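Local coordinates for protein TonB-dependent siderophore receptor (Pseudomonas aeruginosa 39016, PDB 5NEC) that probably takes up iron-loaded siderophores across the outer membrane as a TonB-dependent receptor, a plugged beta-barrel, at residues Lys691-Lys705 with Ala721-Phe733. Numbering follows the deposited sequence.
Sequences KNVDFQLNVQNVFDK and AGRTILFSTNFHF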
ATOM      1  N   LYS A 691      19.450 -27.819   0.631  1.00 71.44           N
ATOM      2  CA  LYS A 691      17.987 -27.819   0.675  1.00 70.80           C
ATOM      3  C   LYS A 691      17.410 -26.974   1.808  1.00 69.03           C
ATOM      4  O   LYS A 691      16.243 -26.591   1.756  1.00 66.67           O
ATOM      5  CB  LYS A 691      17.462 -29.260   0.779  1.00 73.91           C
ATOM      6  CG  LYS A 691      17.772 -29.976   2.088  1.00 77.05           C
ATOM      7  CD  LYS A 691      17.671 -31.488   1.918  1.00 80.06           C
ATOM      8  CE  LYS A 691      17.851 -32.211   3.243  1.00 82.98           C
ATOM      9  NZ  LYS A 691      17.339 -33.608   3.170  1.00 86.01           N
ATOM     10  N   ASN A 692      18.226 -26.694   2.825  1.00 69.42           N
ATOM     11  CA  ASN A 692      17.816 -25.903   3.980  1.00 68.71           C
ATOM     12  C   ASN A 692      18.352 -24.463   4.046  1.00 68.44           C
ATOM     13  O   ASN A 692      17.899 -23.723   4.904  1.00 64.89           O
ATOM     14  CB  ASN A 692      18.223 -26.612   5.272  1.00 69.52           C
ATOM     15  CG  ASN A 692      17.687 -28.012   5.365  1.00 70.61           C
ATOM     16  OD1 ASN A 692      18.470 -28.963   5.406  1.00 68.61           O
ATOM     17  ND2 ASN A 692      16.364 -28.154   5.412  1.00 69.81           N
ATOM     18  N   VAL A 693      19.296 -24.076   3.186  1.00 67.31           N
ATOM     19  CA  VAL A 693      19.915 -22.751   3.277  1.00 67.04           C
ATOM     20  C   VAL A 693      20.012 -22.087   1.901  1.00 64.83           C
ATOM     21  O   VAL A 693      20.596 -22.667   0.979  1.00 64.49           O
ATOM     22  CB  VAL A 693      21.315 -22.812   3.953  1.00 68.66           C
ATOM     23  CG1 VAL A 693      21.885 -21.410   4.173  1.00 68.21           C
ATOM     24  CG2 VAL A 693      21.219 -23.536   5.298  1.00 69.54           C
ATOM     25  N   ASP A 694      19.427 -20.891   1.777  1.00 64.08           N
ATOM     26  CA  ASP A 694      19.626 -20.016   0.612  1.00 65.11           C
ATOM     27  C   ASP A 694      20.455 -18.803   1.008  1.00 60.99           C
ATOM     28  O   ASP A 694      20.315 -18.294   2.117  1.00 57.74           O
ATOM     29  CB  ASP A 694      18.288 -19.481   0.073  1.00 68.29           C
ATOM     30  CG  ASP A 694      17.454 -20.535  -0.603  1.00 74.16           C
ATOM     31  OD1 ASP A 694      17.993 -21.496  -1.176  1.00 78.90           O
ATOM     32  OD2 ASP A 694      16.213 -20.407  -0.557  1.00 79.92           O
ATOM     33  N   PHE A 695      21.272 -18.331   0.066  1.00 59.46           N
ATOM     34  CA  PHE A 695      21.989 -17.067   0.167  1.00 57.67           C
ATOM     35  C   PHE A 695      21.490 -16.176  -0.956  1.00 56.97           C
ATOM     36  O   PHE A 695      21.372 -16.646  -2.096  1.00 59.09           O
ATOM     37  CB  PHE A 695      23.494 -17.317   0.049  1.00 59.69           C
ATOM     38  CG  PHE A 695      24.069 -18.039   1.221  1.00 61.44           C
ATOM     39  CD1 PHE A 695      24.156 -17.405   2.458  1.00 60.90           C
ATOM     40  CD2 PHE A 695      24.540 -19.354   1.097  1.00 63.31           C
ATOM     41  CE1 PHE A 695      24.675 -18.067   3.560  1.00 62.62           C
ATOM     42  CE2 PHE A 695      25.069 -20.018   2.192  1.00 64.61           C
ATOM     43  CZ  PHE A 695      25.135 -19.376   3.423  1.00 64.92           C
ATOM     44  N   GLN A 696      21.166 -14.913  -0.653  1.00 54.81           N
ATOM     45  CA  GLN A 696      20.651 -13.979  -1.678  1.00 54.70           C
ATOM     46  C   GLN A 696      21.353 -12.614  -1.642  1.00 52.77           C
ATOM     47  O   GLN A 696      21.669 -12.098  -0.575  1.00 51.90           O
ATOM     48  CB  GLN A 696      19.129 -13.803  -1.542  1.00 53.48           C
ATOM     49  CG  GLN A 696      18.487 -13.220  -2.786  1.00 54.97           C
ATOM     50  CD  GLN A 696      16.979 -13.194  -2.707  1.00 55.52           C
ATOM     51  OE1 GLN A 696      16.341 -14.244  -2.687  1.00 57.96           O
ATOM     52  NE2 GLN A 696      16.398 -11.989  -2.701  1.00 53.14           N
ATOM     53  N   LEU A 697      21.621 -12.056  -2.814  1.00 51.95           N
ATOM     54  CA  LEU A 697      22.215 -10.731  -2.944  1.00 51.07           C
ATOM     55  C   LEU A 697      21.207  -9.896  -3.701  1.00 50.32           C
ATOM     56  O   LEU A 697      20.671 -10.353  -4.711  1.00 51.55           O
ATOM     57  CB  LEU A 697      23.533 -10.805  -3.738  1.00 51.30           C
ATOM     58  CG  LEU A 697      24.273  -9.498  -4.058  1.00 50.98           C
ATOM     59  CD1 LEU A 697      24.681  -8.746  -2.799  1.00 49.65           C
ATOM     60  CD2 LEU A 697      25.520  -9.797  -4.882  1.00 51.61           C
ATOM     61  N   ASN A 698      20.913  -8.699  -3.200  1.00 48.45           N
ATOM     62  CA  ASN A 698      20.084  -7.734  -3.926  1.00 47.97           C
ATOM     63  C   ASN A 698      20.825  -6.406  -4.034  1.00 47.60           C
ATOM     64  O   ASN A 698      21.415  -5.934  -3.056  1.00 48.08           O
ATOM     65  CB  ASN A 698      18.752  -7.527  -3.198  1.00 47.59           C
ATOM     66  CG  ASN A 698      17.810  -8.683  -3.386  1.00 47.58           C
ATOM     67  OD1 ASN A 698      17.869  -9.683  -2.655  1.00 45.51           O
ATOM     68  ND2 ASN A 698      16.920  -8.551  -4.376  1.00 47.60           N
ATOM     69  N   VAL A 699      20.786  -5.813  -5.217  1.00 46.99           N
ATOM     70  CA  VAL A 699      21.279  -4.462  -5.416  1.00 47.21           C
ATOM     71  C   VAL A 699      20.073  -3.649  -5.849  1.00 46.84           C
ATOM     72  O   VAL A 699      19.489  -3.904  -6.903  1.00 46.76           O
ATOM     73  CB  VAL A 699      22.427  -4.412  -6.458  1.00 47.52           C
ATOM     74  CG1 VAL A 699      22.945  -2.986  -6.632  1.00 47.64           C
ATOM     75  CG2 VAL A 699      23.576  -5.300  -6.007  1.00 46.61           C
ATOM     76  N   GLN A 700      19.677  -2.711  -4.998  1.00 47.33           N
ATOM     77  CA  GLN A 700      18.527  -1.850  -5.245  1.00 48.95           C
ATOM     78  C   GLN A 700      19.065  -0.532  -5.756  1.00 49.18           C
ATOM     79  O   GLN A 700      19.969   0.028  -5.138  1.00 46.55           O
ATOM     80  CB  GLN A 700      17.722  -1.587  -3.959  1.00 49.08           C
ATOM     81  CG  GLN A 700      17.436  -2.796  -3.081  1.00 51.18           C
ATOM     82  CD  GLN A 700      16.494  -3.812  -3.702  1.00 53.48           C
ATOM     83  OE1 GLN A 700      16.214  -3.795  -4.908  1.00 57.55           O
ATOM     84  NE2 GLN A 700      15.999  -4.717  -2.869  1.00 54.22           N
ATOM     85  N   ASN A 701      18.485  -0.042  -6.857  1.00 49.00           N
ATOM     86  CA  ASN A 701      18.869   1.222  -7.463  1.00 49.64           C
ATOM     87  C   ASN A 701      20.340   1.110  -7.870  1.00 51.92           C
ATOM     88  O   ASN A 701      21.217   1.720  -7.279  1.00 51.55           O
ATOM     89  CB  ASN A 701      18.599   2.370  -6.496  1.00 48.17           C
ATOM     90  CG  ASN A 701      18.628   3.725  -7.158  1.00 48.41           C
ATOM     91  OD1 ASN A 701      18.977   3.864  -8.329  1.00 48.85           O
ATOM     92  ND2 ASN A 701      18.264   4.752  -6.387  1.00 48.41           N
ATOM     93  N   VAL A 702      20.577   0.293  -8.893  1.00 53.98           N
ATOM     94  CA  VAL A 702      21.919  -0.112  -9.308  1.00 54.58           C
ATOM     95  C   VAL A 702      22.763   1.092  -9.708  1.00 55.10           C
ATOM     96  O   VAL A 702      23.932   1.154  -9.357  1.00 56.09           O
ATOM     97  CB  VAL A 702      21.888  -1.152 -10.451  1.00 55.37           C
ATOM     98  CG1 VAL A 702      23.291  -1.420 -11.004  1.00 56.94           C
ATOM     99  CG2 VAL A 702      21.277  -2.460  -9.971  1.00 54.87           C
ATOM    100  N   PHE A 703      22.163   2.052 -10.401  1.00 55.44           N
ATOM    101  CA  PHE A 703      22.877   3.245 -10.860  1.00 55.74           C
ATOM    102  C   PHE A 703      22.812   4.449  -9.887  1.00 54.93           C
ATOM    103  O   PHE A 703      23.244   5.543 -10.229  1.00 53.20           O
ATOM    104  CB  PHE A 703      22.403   3.585 -12.288  1.00 56.35           C
ATOM    105  CG  PHE A 703      22.682   2.477 -13.281  1.00 58.00           C
ATOM    106  CD1 PHE A 703      23.978   2.260 -13.753  1.00 57.60           C
ATOM    107  CD2 PHE A 703      21.673   1.612 -13.702  1.00 58.15           C
ATOM    108  CE1 PHE A 703      24.251   1.228 -14.648  1.00 57.77           C
ATOM    109  CE2 PHE A 703      21.940   0.574 -14.588  1.00 58.42           C
ATOM    110  CZ  PHE A 703      23.235   0.380 -15.059  1.00 57.89           C
ATOM    111  N   ASP A 704      22.320   4.239  -8.667  1.00 54.46           N
ATOM    112  CA  ASP A 704      22.265   5.290  -7.644  1.00 53.32           C
ATOM    113  C   ASP A 704      21.523   6.536  -8.142  1.00 51.42           C
ATOM    114  O   ASP A 704      21.928   7.660  -7.886  1.00 49.38           O
ATOM    115  CB  ASP A 704      23.695   5.628  -7.181  1.00 55.05           C
ATOM    116  CG  ASP A 704      23.769   6.172  -5.747  1.00 55.87           C
ATOM    117  OD1 ASP A 704      22.826   5.994  -4.938  1.00 57.75           O
ATOM    118  OD2 ASP A 704      24.821   6.777  -5.425  1.00 57.70           O
ATOM    119  N   LYS A 705      20.428   6.322  -8.860  1.00 51.30           N
ATOM    120  CA  LYS A 705      19.609   7.416  -9.355  1.00 50.80           C
ATOM    121  C   LYS A 705      18.989   8.153  -8.179  1.00 49.99           C
ATOM    122  O   LYS A 705      18.442   7.526  -7.267  1.00 48.75           O
ATOM    123  CB  LYS A 705      18.517   6.867 -10.272  1.00 52.89           C
ATOM    124  CG  LYS A 705      17.509   7.880 -10.786  1.00 54.68           C
ATOM    125  CD  LYS A 705      18.136   8.919 -11.700  1.00 54.97           C
ATOM    126  CE  LYS A 705      17.060   9.840 -12.245  1.00 56.18           C
ATOM    127  NZ  LYS A 705      17.484  10.521 -13.500  1.00 58.08           N
ATOM    128  N   ALA A 721      15.328   6.119  -1.580  1.00 43.57           N
ATOM    129  CA  ALA A 721      16.604   5.591  -1.162  1.00 43.05           C
ATOM    130  C   ALA A 721      17.560   5.565  -2.351  1.00 42.80           C
ATOM    131  O   ALA A 721      17.136   5.462  -3.512  1.00 44.03           O
ATOM    132  CB  ALA A 721      16.418   4.199  -0.584  1.00 43.41           C
ATOM    133  N   GLY A 722      18.848   5.691  -2.055  1.00 42.97           N
ATOM    134  CA  GLY A 722      19.905   5.517  -3.069  1.00 45.70           C
ATOM    135  C   GLY A 722      20.259   4.042  -3.255  1.00 47.03           C
ATOM    136  O   GLY A 722      19.517   3.170  -2.820  1.00 46.93           O
ATOM    137  N   ARG A 723      21.400   3.774  -3.897  1.00 49.57           N
ATOM    138  CA  ARG A 723      21.910   2.420  -4.057  1.00 50.33           C
ATOM    139  C   ARG A 723      22.047   1.716  -2.705  1.00 48.40           C
ATOM    140  O   ARG A 723      22.625   2.251  -1.761  1.00 45.87           O
ATOM    141  CB  ARG A 723      23.254   2.372  -4.812  1.00 53.23           C
ATOM    142  CG  ARG A 723      23.828   0.963  -4.898  1.00 56.19           C
ATOM    143  CD  ARG A 723      24.864   0.775  -5.988  1.00 61.08           C
ATOM    144  NE  ARG A 723      25.948   1.753  -5.878  1.00 65.58           N
ATOM    145  CZ  ARG A 723      26.355   2.592  -6.842  1.00 69.95           C
ATOM    146  NH1 ARG A 723      25.814   2.600  -8.064  1.00 71.62           N
ATOM    147  NH2 ARG A 723      27.342   3.451  -6.586  1.00 70.86           N
ATOM    148  N   THR A 724      21.507   0.505  -2.647  1.00 48.22           N
ATOM    149  CA  THR A 724      21.500  -0.297  -1.444  1.00 48.69           C
ATOM    150  C   THR A 724      21.836  -1.743  -1.825  1.00 49.45           C
ATOM    151  O   THR A 724      21.258  -2.303  -2.760  1.00 47.84           O
ATOM    152  CB  THR A 724      20.133  -0.190  -0.766  1.00 48.40           C
ATOM    153  OG1 THR A 724      19.867   1.194  -0.497  1.00 47.25           O
ATOM    154  CG2 THR A 724      20.091  -0.973   0.535  1.00 50.08           C
ATOM    155  N   ILE A 725      22.779  -2.329  -1.090  1.00 50.41           N
ATOM    156  CA  ILE A 725      23.229  -3.708  -1.305  1.00 50.72           C
ATOM    157  C   ILE A 725      22.779  -4.527  -0.093  1.00 50.52           C
ATOM    158  O   ILE A 725      23.091  -4.164   1.039  1.00 50.27           O
ATOM    159  CB  ILE A 725      24.764  -3.759  -1.512  1.00 51.48           C
ATOM    160  CG1 ILE A 725      25.141  -2.895  -2.735  1.00 51.02           C
ATOM    161  CG2 ILE A 725      25.246  -5.200  -1.705  1.00 52.43           C
ATOM    162  CD1 ILE A 725      26.613  -2.693  -2.971  1.00 51.36           C
ATOM    163  N   LEU A 726      22.025  -5.602  -0.327  1.00 52.58           N
ATOM    164  CA  LEU A 726      21.508  -6.458   0.763  1.00 54.08           C
ATOM    165  C   LEU A 726      22.004  -7.894   0.565  1.00 54.98           C
ATOM    166  O   LEU A 726      21.919  -8.430  -0.540  1.00 54.53           O
ATOM    167  CB  LEU A 726      19.969  -6.429   0.795  1.00 54.55           C
ATOM    168  CG  LEU A 726      19.263  -5.061   0.905  1.00 55.37           C
ATOM    169  CD1 LEU A 726      17.766  -5.198   0.648  1.00 55.51           C
ATOM    170  CD2 LEU A 726      19.527  -4.392   2.250  1.00 55.12           C
ATOM    171  N   PHE A 727      22.545  -8.494   1.624  1.00 56.67           N
ATOM    172  CA  PHE A 727      22.907  -9.909   1.635  1.00 57.55           C
ATOM    173  C   PHE A 727      22.000 -10.631   2.611  1.00 56.40           C
ATOM    174  O   PHE A 727      21.955 -10.271   3.777  1.00 56.59           O
ATOM    175  CB  PHE A 727      24.368 -10.128   2.061  1.00 59.23           C
ATOM    176  CG  PHE A 727      24.883 -11.520   1.750  1.00 63.20           C
ATOM    177  CD1 PHE A 727      25.468 -11.819   0.506  1.00 64.90           C
ATOM    178  CD2 PHE A 727      24.784 -12.553   2.696  1.00 65.53           C
ATOM    179  CE1 PHE A 727      25.935 -13.111   0.224  1.00 66.94           C
ATOM    180  CE2 PHE A 727      25.254 -13.844   2.411  1.00 66.27           C
ATOM    181  CZ  PHE A 727      25.828 -14.124   1.173  1.00 65.84           C
ATOM    182  N   SER A 728      21.308 -11.657   2.133  1.00 57.22           N
ATOM    183  CA  SER A 728      20.390 -12.472   2.957  1.00 57.37           C
ATOM    184  C   SER A 728      20.866 -13.905   3.106  1.00 56.99           C
ATOM    185  O   SER A 728      21.336 -14.495   2.144  1.00 54.28           O
ATOM    186  CB  SER A 728      19.002 -12.501   2.323  1.00 56.01           C
ATOM    187  OG  SER A 728      18.400 -11.245   2.496  1.00 59.72           O
ATOM    188  N   THR A 729      20.716 -14.446   4.317  1.00 57.36           N
ATOM    189  CA  THR A 729      20.856 -15.871   4.591  1.00 58.76           C
ATOM    190  C   THR A 729      19.465 -16.357   5.034  1.00 60.34           C
ATOM    191  O   THR A 729      18.961 -15.884   6.056  1.00 57.94           O
ATOM    192  CB  THR A 729      21.882 -16.115   5.723  1.00 59.77           C
ATOM    193  OG1 THR A 729      23.162 -15.584   5.349  1.00 60.71           O
ATOM    194  CG2 THR A 729      22.021 -17.614   6.044  1.00 59.83           C
ATOM    195  N   ASN A 730      18.859 -17.288   4.279  1.00 61.48           N
ATOM    196  CA  ASN A 730      17.546 -17.882   4.630  1.00 63.05           C
ATOM    197  C   ASN A 730      17.635 -19.374   4.991  1.00 63.55           C
ATOM    198  O   ASN A 730      18.240 -20.134   4.254  1.00 63.78           O
ATOM    199  CB  ASN A 730      16.549 -17.670   3.490  1.00 63.48           C
ATOM    200  CG  ASN A 730      16.303 -16.196   3.217  1.00 66.03           C
ATOM    201  OD1 ASN A 730      16.675 -15.651   2.168  1.00 68.87           O
ATOM    202  ND2 ASN A 730      15.719 -15.521   4.193  1.00 68.33           N
ATOM    203  N   PHE A 731      17.038 -19.747   6.127  1.00 65.07           N
ATOM    204  CA  PHE A 731      16.908 -21.125   6.592  1.00 66.99           C
ATOM    205  C   PHE A 731      15.472 -21.577   6.343  1.00 68.64           C
ATOM    206  O   PHE A 731      14.548 -20.785   6.510  1.00 64.98           O
ATOM    207  CB  PHE A 731      17.155 -21.229   8.103  1.00 69.46           C
ATOM    208  CG  PHE A 731      18.548 -20.852   8.546  1.00 74.41           C
ATOM    209  CD1 PHE A 731      18.829 -19.547   8.987  1.00 77.38           C
ATOM    210  CD2 PHE A 731      19.585 -21.807   8.585  1.00 76.75           C
ATOM    211  CE1 PHE A 731      20.115 -19.205   9.437  1.00 78.00           C
ATOM    212  CE2 PHE A 731      20.867 -21.465   9.043  1.00 76.95           C
ATOM    213  CZ  PHE A 731      21.129 -20.163   9.465  1.00 78.46           C
ATOM    214  N   HIS A 732      15.279 -22.838   5.943  1.00 71.86           N
ATOM    215  CA  HIS A 732      13.937 -23.447   5.897  1.00 75.05           C
ATOM    216  C   HIS A 732      14.041 -24.950   6.079  1.00 75.64           C
ATOM    217  O   HIS A 732      14.760 -25.608   5.354  1.00 79.85           O
ATOM    218  CB  HIS A 732      13.161 -23.109   4.616  1.00 76.90           C
ATOM    219  CG  HIS A 732      14.002 -23.082   3.394  1.00 81.87           C
ATOM    220  ND1 HIS A 732      14.752 -21.981   3.045  1.00 83.76           N
ATOM    221  CD2 HIS A 732      14.221 -24.011   2.437  1.00 86.80           C
ATOM    222  CE1 HIS A 732      15.405 -22.233   1.928  1.00 86.06           C
ATOM    223  NE2 HIS A 732      15.094 -23.455   1.530  1.00 89.65           N
ATOM    224  N   PHE A 733      13.337 -25.460   7.085  1.00 76.38           N
ATOM    225  CA  PHE A 733      13.342 -26.871   7.448  1.00 76.45           C
ATOM    226  C   PHE A 733      11.893 -27.355   7.354  1.00 75.90           C
ATOM    227  O   PHE A 733      11.042 -26.894   8.110  1.00 73.22           O
ATOM    228  CB  PHE A 733      13.873 -27.041   8.868  1.00 77.03           C
ATOM    229  CG  PHE A 733      15.301 -26.580   9.053  1.00 79.51           C
ATOM    230  CD1 PHE A 733      15.591 -25.245   9.356  1.00 79.30           C
ATOM    231  CD2 PHE A 733      16.356 -27.483   8.952  1.00 82.39           C
ATOM    232  CE1 PHE A 733      16.907 -24.821   9.542  1.00 80.22           C
ATOM    233  CE2 PHE A 733      17.674 -27.065   9.140  1.00 83.10           C
ATOM    234  CZ  PHE A 733      17.951 -25.729   9.430  1.00 82.24           C
TER
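R723 closes one end and N692 with H732 the other of an antiparallel strand pair, 693-700 with 724-733, in the transmembrane beta-barrel of this TonB-dependent receptor. Strand 724-733 also pairs with 159-167, so this seam lies beside the closure where the last barrel strand meets the first. Between the ends, regular backbone bonds run from the D694-N730 pair to Q700-T724.

At one end the chain leaves the strand in a type I turn, N701 to D704, and R723 reaches across it. Its chain is bent at chi3, which brings NH1 to V702 O at 2.7 Å, the oxygen lying in the guanidinium plane. CB of D704 sits over one guanidinium face, near its rim, while D704 OD1, met from above the carboxylate plane, takes the backbone N of R723 in an almost straight bond of 2.8 Å. N701 ND2 spends its two hydrogens on K705 O and A721 O, both close to its amide plane.

The face bearing V693, F695, L697, F727 and I725 is mostly apolar, with T729 among them; F695 CE1 lies 3.4 Å from T729 OG1, which sits at the ring edge. The amides of Q696, N698 and Q700 reach the plug, donating to the backbone oxygens of K63, D64 and T65.

At the other end, with CG between its backbone N and carbonyl carbon (chi1 39°), H732 carries its ring over N692 O, while D694 OD2 meets the ring edge, 3.2 Å from CE1. N692 lays its amide 16° from the plane of the F733 ring, and its ND2 donates to H732 O at 3.0 Å, with an N-H...O angle of 174°.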